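Local coordinates for protein sugar-phosphate aldolase (Thermotoga maritima, PDB 1PVT) that is named a sugar-phosphate aldolase and belongs to the class II aldolase and adducin family, with an AraD-like fold, at residues 121-135 / 190-203. Numbering follows the deposited sequence.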
ATOM      1  N   LYS A 121       9.525   4.278   3.070  1.00 64.12           N
ATOM      2  CA  LYS A 121       9.268   3.347   4.171  1.00 60.65           C
ATOM      3  C   LYS A 121       7.784   2.928   4.340  1.00 56.78           C
ATOM      4  O   LYS A 121       7.491   2.011   5.110  1.00 55.16           O
ATOM      5  CB  LYS A 121       9.772   3.954   5.486  1.00 62.11           C
ATOM      6  CG  LYS A 121       8.968   5.178   5.902  1.00 66.15           C
ATOM      7  CD  LYS A 121       8.993   5.471   7.416  1.00 68.54           C
ATOM      8  CE  LYS A 121       7.883   6.486   7.803  1.00 68.35           C
ATOM      9  NZ  LYS A 121       7.826   6.837   9.269  1.00 68.45           N
ATOM     10  N   ALA A 122       6.857   3.568   3.617  1.00 53.41           N
ATOM     11  CA  ALA A 122       5.427   3.241   3.751  1.00 50.41           C
ATOM     12  C   ALA A 122       4.663   2.750   2.513  1.00 47.72           C
ATOM     13  O   ALA A 122       4.892   3.216   1.400  1.00 45.89           O
ATOM     14  CB  ALA A 122       4.695   4.440   4.347  1.00 50.71           C
ATOM     15  N   ILE A 123       3.738   1.815   2.736  1.00 46.17           N
ATOM     16  CA  ILE A 123       2.891   1.243   1.674  1.00 45.77           C
ATOM     17  C   ILE A 123       1.392   1.187   2.038  1.00 45.17           C
ATOM     18  O   ILE A 123       0.995   0.571   3.036  1.00 44.58           O
ATOM     19  CB  ILE A 123       3.291  -0.192   1.324  1.00 46.16           C
ATOM     20  CG1 ILE A 123       4.726  -0.229   0.822  1.00 46.14           C
ATOM     21  CG2 ILE A 123       2.345  -0.734   0.254  1.00 46.34           C
ATOM     22  CD1 ILE A 123       5.202  -1.620   0.528  1.00 44.92           C
ATOM     23  N   VAL A 124       0.564   1.812   1.208  1.00 44.39           N
ATOM     24  CA  VAL A 124      -0.871   1.836   1.442  1.00 42.63           C
ATOM     25  C   VAL A 124      -1.546   1.178   0.257  1.00 42.54           C
ATOM     26  O   VAL A 124      -1.343   1.609  -0.876  1.00 42.46           O
ATOM     27  CB  VAL A 124      -1.407   3.297   1.553  1.00 41.84           C
ATOM     28  CG1 VAL A 124      -2.907   3.292   1.640  1.00 40.84           C
ATOM     29  CG2 VAL A 124      -0.846   3.987   2.767  1.00 40.28           C
ATOM     30  N   HIS A 125      -2.329   0.133   0.512  1.00 43.05           N
ATOM     31  CA  HIS A 125      -3.064  -0.560  -0.548  1.00 43.90           C
ATOM     32  C   HIS A 125      -4.576  -0.482  -0.282  1.00 45.44           C
ATOM     33  O   HIS A 125      -5.059  -0.934   0.766  1.00 44.59           O
ATOM     34  CB  HIS A 125      -2.650  -2.030  -0.644  1.00 42.47           C
ATOM     35  CG  HIS A 125      -3.542  -2.845  -1.531  1.00 42.13           C
ATOM     36  ND1 HIS A 125      -4.284  -3.910  -1.068  1.00 41.56           N
ATOM     37  CD2 HIS A 125      -3.844  -2.720  -2.846  1.00 41.36           C
ATOM     38  CE1 HIS A 125      -5.005  -4.406  -2.058  1.00 41.51           C
ATOM     39  NE2 HIS A 125      -4.757  -3.701  -3.148  1.00 41.40           N
ATOM     40  N   THR A 126      -5.321   0.080  -1.232  1.00 46.78           N
ATOM     41  CA  THR A 126      -6.760   0.221  -1.062  1.00 47.43           C
ATOM     42  C   THR A 126      -7.464   0.153  -2.419  1.00 48.51           C
ATOM     43  O   THR A 126      -6.806   0.071  -3.454  1.00 48.06           O
ATOM     44  CB  THR A 126      -7.073   1.555  -0.328  1.00 47.20           C
ATOM     45  OG1 THR A 126      -8.403   1.518   0.204  1.00 48.25           O
ATOM     46  CG2 THR A 126      -6.915   2.739  -1.268  1.00 44.73           C
ATOM     47  N   HIS A 127      -8.796   0.172  -2.407  1.00 50.73           N
ATOM     48  CA  HIS A 127      -9.588   0.086  -3.636  1.00 52.83           C
ATOM     49  C   HIS A 127     -10.443   1.315  -3.881  1.00 52.27           C
ATOM     50  O   HIS A 127     -11.642   1.313  -3.622  1.00 52.16           O
ATOM     51  CB  HIS A 127     -10.501  -1.140  -3.590  1.00 55.87           C
ATOM     52  CG  HIS A 127      -9.768  -2.413  -3.336  1.00 59.31           C
ATOM     53  ND1 HIS A 127      -9.553  -2.903  -2.067  1.00 61.25           N
ATOM     54  CD2 HIS A 127      -9.109  -3.243  -4.179  1.00 60.84           C
ATOM     55  CE1 HIS A 127      -8.787  -3.979  -2.139  1.00 62.69           C
ATOM     56  NE2 HIS A 127      -8.502  -4.207  -3.409  1.00 61.85           N
ATOM     57  N   PRO A 128      -9.838   2.384  -4.394  1.00 51.62           N
ATOM     58  CA  PRO A 128     -10.595   3.602  -4.653  1.00 51.42           C
ATOM     59  C   PRO A 128     -11.673   3.341  -5.690  1.00 51.62           C
ATOM     60  O   PRO A 128     -11.402   2.764  -6.742  1.00 51.82           O
ATOM     61  CB  PRO A 128      -9.532   4.557  -5.172  1.00 51.75           C
ATOM     62  CG  PRO A 128      -8.305   4.093  -4.489  1.00 51.16           C
ATOM     63  CD  PRO A 128      -8.411   2.602  -4.653  1.00 51.95           C
ATOM     64  N   LEU A 129     -12.889   3.775  -5.377  1.00 51.16           N
ATOM     65  CA  LEU A 129     -14.045   3.623  -6.249  1.00 50.19           C
ATOM     66  C   LEU A 129     -13.825   4.075  -7.697  1.00 49.95           C
ATOM     67  O   LEU A 129     -14.080   3.330  -8.639  1.00 49.34           O
ATOM     68  CB  LEU A 129     -15.206   4.406  -5.650  1.00 50.55           C
ATOM     69  CG  LEU A 129     -16.210   4.985  -6.641  1.00 51.27           C
ATOM     70  CD1 LEU A 129     -16.991   3.859  -7.268  1.00 51.66           C
ATOM     71  CD2 LEU A 129     -17.145   5.946  -5.932  1.00 51.77           C
ATOM     72  N   ASN A 130     -13.366   5.302  -7.878  1.00 49.49           N
ATOM     73  CA  ASN A 130     -13.156   5.820  -9.216  1.00 49.94           C
ATOM     74  C   ASN A 130     -12.043   5.145  -9.978  1.00 50.46           C
ATOM     75  O   ASN A 130     -12.181   4.872 -11.163  1.00 50.62           O
ATOM     76  CB  ASN A 130     -12.895   7.316  -9.154  1.00 51.59           C
ATOM     77  CG  ASN A 130     -14.155   8.108  -8.901  1.00 52.31           C
ATOM     78  OD1 ASN A 130     -14.940   8.345  -9.811  1.00 53.66           O
ATOM     79  ND2 ASN A 130     -14.366   8.506  -7.656  1.00 53.65           N
ATOM     80  N   LEU A 131     -10.929   4.886  -9.306  1.00 51.75           N
ATOM     81  CA  LEU A 131      -9.803   4.227  -9.957  1.00 51.59           C
ATOM     82  C   LEU A 131     -10.251   2.821 -10.308  1.00 51.30           C
ATOM     83  O   LEU A 131      -9.819   2.231 -11.300  1.00 51.40           O
ATOM     84  CB  LEU A 131      -8.609   4.174  -9.013  1.00 51.44           C
ATOM     85  CG  LEU A 131      -7.294   4.608  -9.652  1.00 51.66           C
ATOM     86  CD1 LEU A 131      -7.512   5.830 -10.535  1.00 51.76           C
ATOM     87  CD2 LEU A 131      -6.300   4.926  -8.543  1.00 53.43           C
ATOM     88  N   LEU A 132     -11.139   2.299  -9.477  1.00 50.51           N
ATOM     89  CA  LEU A 132     -11.688   0.982  -9.683  1.00 50.84           C
ATOM     90  C   LEU A 132     -12.538   1.077 -10.930  1.00 51.59           C
ATOM     91  O   LEU A 132     -12.294   0.388 -11.908  1.00 52.52           O
ATOM     92  CB  LEU A 132     -12.551   0.606  -8.492  1.00 50.42           C
ATOM     93  CG  LEU A 132     -12.358  -0.781  -7.908  1.00 50.59           C
ATOM     94  CD1 LEU A 132     -10.867  -1.118  -7.790  1.00 51.87           C
ATOM     95  CD2 LEU A 132     -13.040  -0.798  -6.555  1.00 50.32           C
ATOM     96  N   THR A 133     -13.531   1.950 -10.887  1.00 53.28           N
ATOM     97  CA  THR A 133     -14.420   2.149 -12.017  1.00 55.81           C
ATOM     98  C   THR A 133     -13.629   2.273 -13.300  1.00 58.17           C
ATOM     99  O   THR A 133     -13.901   1.592 -14.281  1.00 57.60           O
ATOM    100  CB  THR A 133     -15.213   3.432 -11.870  1.00 55.53           C
ATOM    101  OG1 THR A 133     -15.920   3.411 -10.632  1.00 56.74           O
ATOM    102  CG2 THR A 133     -16.194   3.574 -13.008  1.00 55.11           C
ATOM    103  N   LEU A 134     -12.646   3.161 -13.277  1.00 62.19           N
ATOM    104  CA  LEU A 134     -11.796   3.426 -14.430  1.00 66.02           C
ATOM    105  C   LEU A 134     -11.098   2.194 -14.995  1.00 68.36           C
ATOM    106  O   LEU A 134     -10.985   2.048 -16.209  1.00 68.18           O
ATOM    107  CB  LEU A 134     -10.772   4.509 -14.060  1.00 66.85           C
ATOM    108  CG  LEU A 134      -9.589   4.866 -14.967  1.00 67.44           C
ATOM    109  CD1 LEU A 134      -8.408   3.965 -14.659  1.00 67.31           C
ATOM    110  CD2 LEU A 134      -9.999   4.782 -16.423  1.00 68.40           C
HETATM  111  N   MSE A 135     -10.637   1.305 -14.125  1.00 72.42           N
HETATM  112  CA  MSE A 135      -9.955   0.099 -14.581  1.00 76.44           C
HETATM  113  C   MSE A 135     -10.921  -0.981 -15.054  1.00 76.60           C
HETATM  114  O   MSE A 135     -10.532  -2.120 -15.302  1.00 76.42           O
HETATM  115  CB  MSE A 135      -9.084  -0.457 -13.465  1.00 79.97           C
HETATM  116  CG  MSE A 135      -8.057   0.524 -12.965  1.00 85.19           C
HETATM  117 SE   MSE A 135      -6.834  -0.345 -11.767  1.00 93.95          SE
HETATM  118  CE  MSE A 135      -8.090  -0.740 -10.327  1.00 91.64           C
ATOM    119  N   LEU A 190      -0.674   0.289  -9.948  1.00 61.68           N
ATOM    120  CA  LEU A 190      -2.086  -0.059 -10.014  1.00 62.04           C
ATOM    121  C   LEU A 190      -2.223  -1.533 -10.290  1.00 63.29           C
ATOM    122  O   LEU A 190      -1.847  -1.978 -11.370  1.00 64.40           O
ATOM    123  CB  LEU A 190      -2.778   0.693 -11.146  1.00 59.97           C
ATOM    124  CG  LEU A 190      -3.085   2.168 -10.965  1.00 58.74           C
ATOM    125  CD1 LEU A 190      -3.291   2.767 -12.326  1.00 58.22           C
ATOM    126  CD2 LEU A 190      -4.307   2.362 -10.081  1.00 57.67           C
ATOM    127  N   TRP A 191      -2.734  -2.299  -9.326  1.00 64.66           N
ATOM    128  CA  TRP A 191      -2.938  -3.728  -9.554  1.00 65.55           C
ATOM    129  C   TRP A 191      -4.214  -3.778 -10.352  1.00 67.90           C
ATOM    130  O   TRP A 191      -5.305  -3.681  -9.798  1.00 67.80           O
ATOM    131  CB  TRP A 191      -3.141  -4.510  -8.258  1.00 63.11           C
ATOM    132  CG  TRP A 191      -1.940  -4.575  -7.379  1.00 61.96           C
ATOM    133  CD1 TRP A 191      -0.669  -4.162  -7.680  1.00 61.66           C
ATOM    134  CD2 TRP A 191      -1.893  -5.076  -6.038  1.00 60.74           C
ATOM    135  NE1 TRP A 191       0.163  -4.376  -6.605  1.00 61.29           N
ATOM    136  CE2 TRP A 191      -0.564  -4.936  -5.585  1.00 60.76           C
ATOM    137  CE3 TRP A 191      -2.846  -5.625  -5.178  1.00 59.43           C
ATOM    138  CZ2 TRP A 191      -0.168  -5.329  -4.309  1.00 60.25           C
ATOM    139  CZ3 TRP A 191      -2.449  -6.014  -3.911  1.00 60.61           C
ATOM    140  CH2 TRP A 191      -1.122  -5.863  -3.488  1.00 60.35           C
ATOM    141  N   ASP A 192      -4.067  -3.909 -11.662  1.00 71.08           N
ATOM    142  CA  ASP A 192      -5.208  -3.943 -12.549  1.00 73.57           C
ATOM    143  C   ASP A 192      -6.343  -4.785 -11.988  1.00 73.98           C
ATOM    144  O   ASP A 192      -6.173  -5.976 -11.719  1.00 74.18           O
ATOM    145  CB  ASP A 192      -4.789  -4.468 -13.922  1.00 75.94           C
ATOM    146  CG  ASP A 192      -5.915  -4.402 -14.931  1.00 77.82           C
ATOM    147  OD1 ASP A 192      -6.853  -5.219 -14.808  1.00 78.96           O
ATOM    148  OD2 ASP A 192      -5.866  -3.526 -15.830  1.00 79.38           O
ATOM    149  N   LYS A 193      -7.490  -4.134 -11.795  1.00 74.50           N
ATOM    150  CA  LYS A 193      -8.698  -4.772 -11.288  1.00 74.83           C
ATOM    151  C   LYS A 193      -8.724  -4.917  -9.760  1.00 74.11           C
ATOM    152  O   LYS A 193      -9.751  -5.285  -9.188  1.00 75.17           O
ATOM    153  CB  LYS A 193      -8.858  -6.148 -11.937  1.00 76.27           C
ATOM    154  CG  LYS A 193     -10.289  -6.573 -12.167  1.00 79.17           C
ATOM    155  CD  LYS A 193     -10.902  -5.819 -13.332  1.00 81.00           C
ATOM    156  CE  LYS A 193     -12.326  -6.294 -13.595  1.00 81.83           C
ATOM    157  NZ  LYS A 193     -12.905  -5.705 -14.840  1.00 83.12           N
ATOM    158  N   HIS A 194      -7.608  -4.621  -9.099  1.00 72.11           N
ATOM    159  CA  HIS A 194      -7.537  -4.759  -7.644  1.00 69.66           C
ATOM    160  C   HIS A 194      -6.995  -3.532  -6.934  1.00 67.43           C
ATOM    161  O   HIS A 194      -6.109  -3.629  -6.081  1.00 67.26           O
ATOM    162  CB  HIS A 194      -6.680  -5.971  -7.275  1.00 70.37           C
ATOM    163  CG  HIS A 194      -7.145  -7.243  -7.903  1.00 71.08           C
ATOM    164  ND1 HIS A 194      -7.643  -8.296  -7.169  1.00 72.44           N
ATOM    165  CD2 HIS A 194      -7.229  -7.615  -9.203  1.00 71.25           C
ATOM    166  CE1 HIS A 194      -8.018  -9.261  -7.990  1.00 72.60           C
ATOM    167  NE2 HIS A 194      -7.778  -8.872  -9.230  1.00 71.94           N
ATOM    168  N   GLY A 195      -7.522  -2.373  -7.290  1.00 64.27           N
ATOM    169  CA  GLY A 195      -7.081  -1.164  -6.634  1.00 60.33           C
ATOM    170  C   GLY A 195      -5.656  -0.711  -6.872  1.00 57.11           C
ATOM    171  O   GLY A 195      -5.060  -0.949  -7.921  1.00 57.00           O
ATOM    172  N   VAL A 196      -5.098  -0.062  -5.865  1.00 54.32           N
ATOM    173  CA  VAL A 196      -3.772   0.478  -6.002  1.00 51.42           C
ATOM    174  C   VAL A 196      -2.946   0.356  -4.748  1.00 49.44           C
ATOM    175  O   VAL A 196      -3.472   0.134  -3.661  1.00 49.21           O
ATOM    176  CB  VAL A 196      -3.863   1.955  -6.359  1.00 51.83           C
ATOM    177  CG1 VAL A 196      -4.621   2.676  -5.271  1.00 51.40           C
ATOM    178  CG2 VAL A 196      -2.487   2.553  -6.509  1.00 52.02           C
ATOM    179  N   VAL A 197      -1.643   0.525  -4.929  1.00 48.01           N
ATOM    180  CA  VAL A 197      -0.664   0.472  -3.860  1.00 47.54           C
ATOM    181  C   VAL A 197       0.188   1.720  -3.974  1.00 46.84           C
ATOM    182  O   VAL A 197       0.721   2.003  -5.039  1.00 46.93           O
ATOM    183  CB  VAL A 197       0.264  -0.717  -4.023  1.00 47.78           C
ATOM    184  CG1 VAL A 197       1.196  -0.792  -2.830  1.00 48.58           C
ATOM    185  CG2 VAL A 197      -0.541  -1.984  -4.175  1.00 48.38           C
ATOM    186  N   ALA A 198       0.330   2.461  -2.883  1.00 46.56           N
ATOM    187  CA  ALA A 198       1.118   3.685  -2.923  1.00 47.57           C
ATOM    188  C   ALA A 198       2.251   3.676  -1.917  1.00 48.14           C
ATOM    189  O   ALA A 198       2.119   3.124  -0.825  1.00 49.25           O
ATOM    190  CB  ALA A 198       0.222   4.885  -2.684  1.00 48.25           C
ATOM    191  N   PHE A 199       3.360   4.308  -2.285  1.00 49.05           N
ATOM    192  CA  PHE A 199       4.537   4.346  -1.423  1.00 50.95           C
ATOM    193  C   PHE A 199       4.865   5.780  -1.050  1.00 52.47           C
ATOM    194  O   PHE A 199       4.343   6.716  -1.653  1.00 53.76           O
ATOM    195  CB  PHE A 199       5.733   3.722  -2.155  1.00 49.89           C
ATOM    196  CG  PHE A 199       5.382   2.495  -2.947  1.00 48.95           C
ATOM    197  CD1 PHE A 199       5.588   2.459  -4.320  1.00 48.68           C
ATOM    198  CD2 PHE A 199       4.813   1.386  -2.327  1.00 49.39           C
ATOM    199  CE1 PHE A 199       5.229   1.336  -5.064  1.00 48.74           C
ATOM    200  CE2 PHE A 199       4.449   0.251  -3.065  1.00 48.32           C
ATOM    201  CZ  PHE A 199       4.656   0.227  -4.431  1.00 48.09           C
ATOM    202  N   GLY A 200       5.734   5.955  -0.060  1.00 53.68           N
ATOM    203  CA  GLY A 200       6.108   7.298   0.336  1.00 55.34           C
ATOM    204  C   GLY A 200       7.057   7.358   1.513  1.00 56.76           C
ATOM    205  O   GLY A 200       7.250   6.367   2.219  1.00 56.63           O
ATOM    206  N   LYS A 201       7.652   8.528   1.728  1.00 58.63           N
ATOM    207  CA  LYS A 201       8.576   8.716   2.843  1.00 59.87           C
ATOM    208  C   LYS A 201       7.903   8.243   4.147  1.00 58.47           C
ATOM    209  O   LYS A 201       8.578   7.748   5.047  1.00 59.52           O
ATOM    210  CB  LYS A 201       8.986  10.197   2.967  1.00 61.45           C
ATOM    211  CG  LYS A 201       9.440  10.865   1.667  1.00 64.68           C
ATOM    212  CD  LYS A 201      10.662  10.185   1.061  1.00 67.66           C
ATOM    213  CE  LYS A 201      10.963  10.710  -0.358  1.00 70.05           C
ATOM    214  NZ  LYS A 201      11.402  12.140  -0.410  1.00 70.40           N
ATOM    215  N   ASP A 202       6.583   8.413   4.246  1.00 56.33           N
ATOM    216  CA  ASP A 202       5.817   7.985   5.422  1.00 54.19           C
ATOM    217  C   ASP A 202       4.375   7.687   5.011  1.00 52.64           C
ATOM    218  O   ASP A 202       3.928   8.121   3.942  1.00 51.32           O
ATOM    219  CB  ASP A 202       5.854   9.054   6.522  1.00 55.09           C
ATOM    220  CG  ASP A 202       5.273  10.383   6.077  1.00 56.61           C
ATOM    221  OD1 ASP A 202       4.883  10.508   4.893  1.00 57.42           O
ATOM    222  OD2 ASP A 202       5.209  11.310   6.921  1.00 57.64           O
ATOM    223  N   VAL A 203       3.650   6.952   5.854  1.00 50.61           N
ATOM    224  CA  VAL A 203       2.286   6.577   5.521  1.00 49.94           C
ATOM    225  C   VAL A 203       1.463   7.750   5.020  1.00 51.03           C
ATOM    226  O   VAL A 203       0.780   7.640   4.000  1.00 52.17           O
ATOM    227  CB  VAL A 203       1.565   5.919   6.704  1.00 48.60           C
ATOM    228  CG1 VAL A 203       1.163   6.956   7.731  1.00 48.83           C
ATOM    229  CG2 VAL A 203       0.364   5.168   6.195  1.00 46.79           C
TER
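Strands 122-126 and 196-200 pair antiparallel, and their ladder is regular where Val124 faces Ala198 and Thr126 faces Val196. Val124 N donates to Ala198 O at 2.9 Å and Ala198 N returns a bond to Val124 O; Thr126 and Val196 exchange a second pair. Between these pairs His125 CA-H and Val197 CA-H lean on the carbonyls of Val196 and Val124.

A side-chain bond ties the strand to the type II turn 191-194: His125 NE2 donates to His194 O at 3.2 Å, with the oxygen in the ring plane. With CG anti to the backbone N (chi1 169°), the ring is carried toward the turn. Trp191 CZ3 sits over one face of this imidazole, the two ring planes inclined at 36°, while ND1 makes a weak hydrogen bond to Glu102 OE2.

In the mixed sheet of this AraD-like fold the two strands are neighbours in the interior, with 28-34 beyond 122-126 and 188-191 beyond 196-200, and helices lie on both faces. Ile123 CG2 meets Val197 CG1 at 3.3 Å on the face covered by helix 103-115, and Ile123 CG1 touches the edge of the Phe199 ring. On the other face Val124 CG2 packs against Val203 CG2 (3.8 Å), at the start of helix 203-224.

Past strand 122-126, Leu131 CD2 of helix 129-134 meets Leu190 CD2 of strand 188-191 at 3.6 Å, and selenomethionine Met135, bent at its last torsion (chi3 -66°), brings CE to 3.5 Å from Gly195 N.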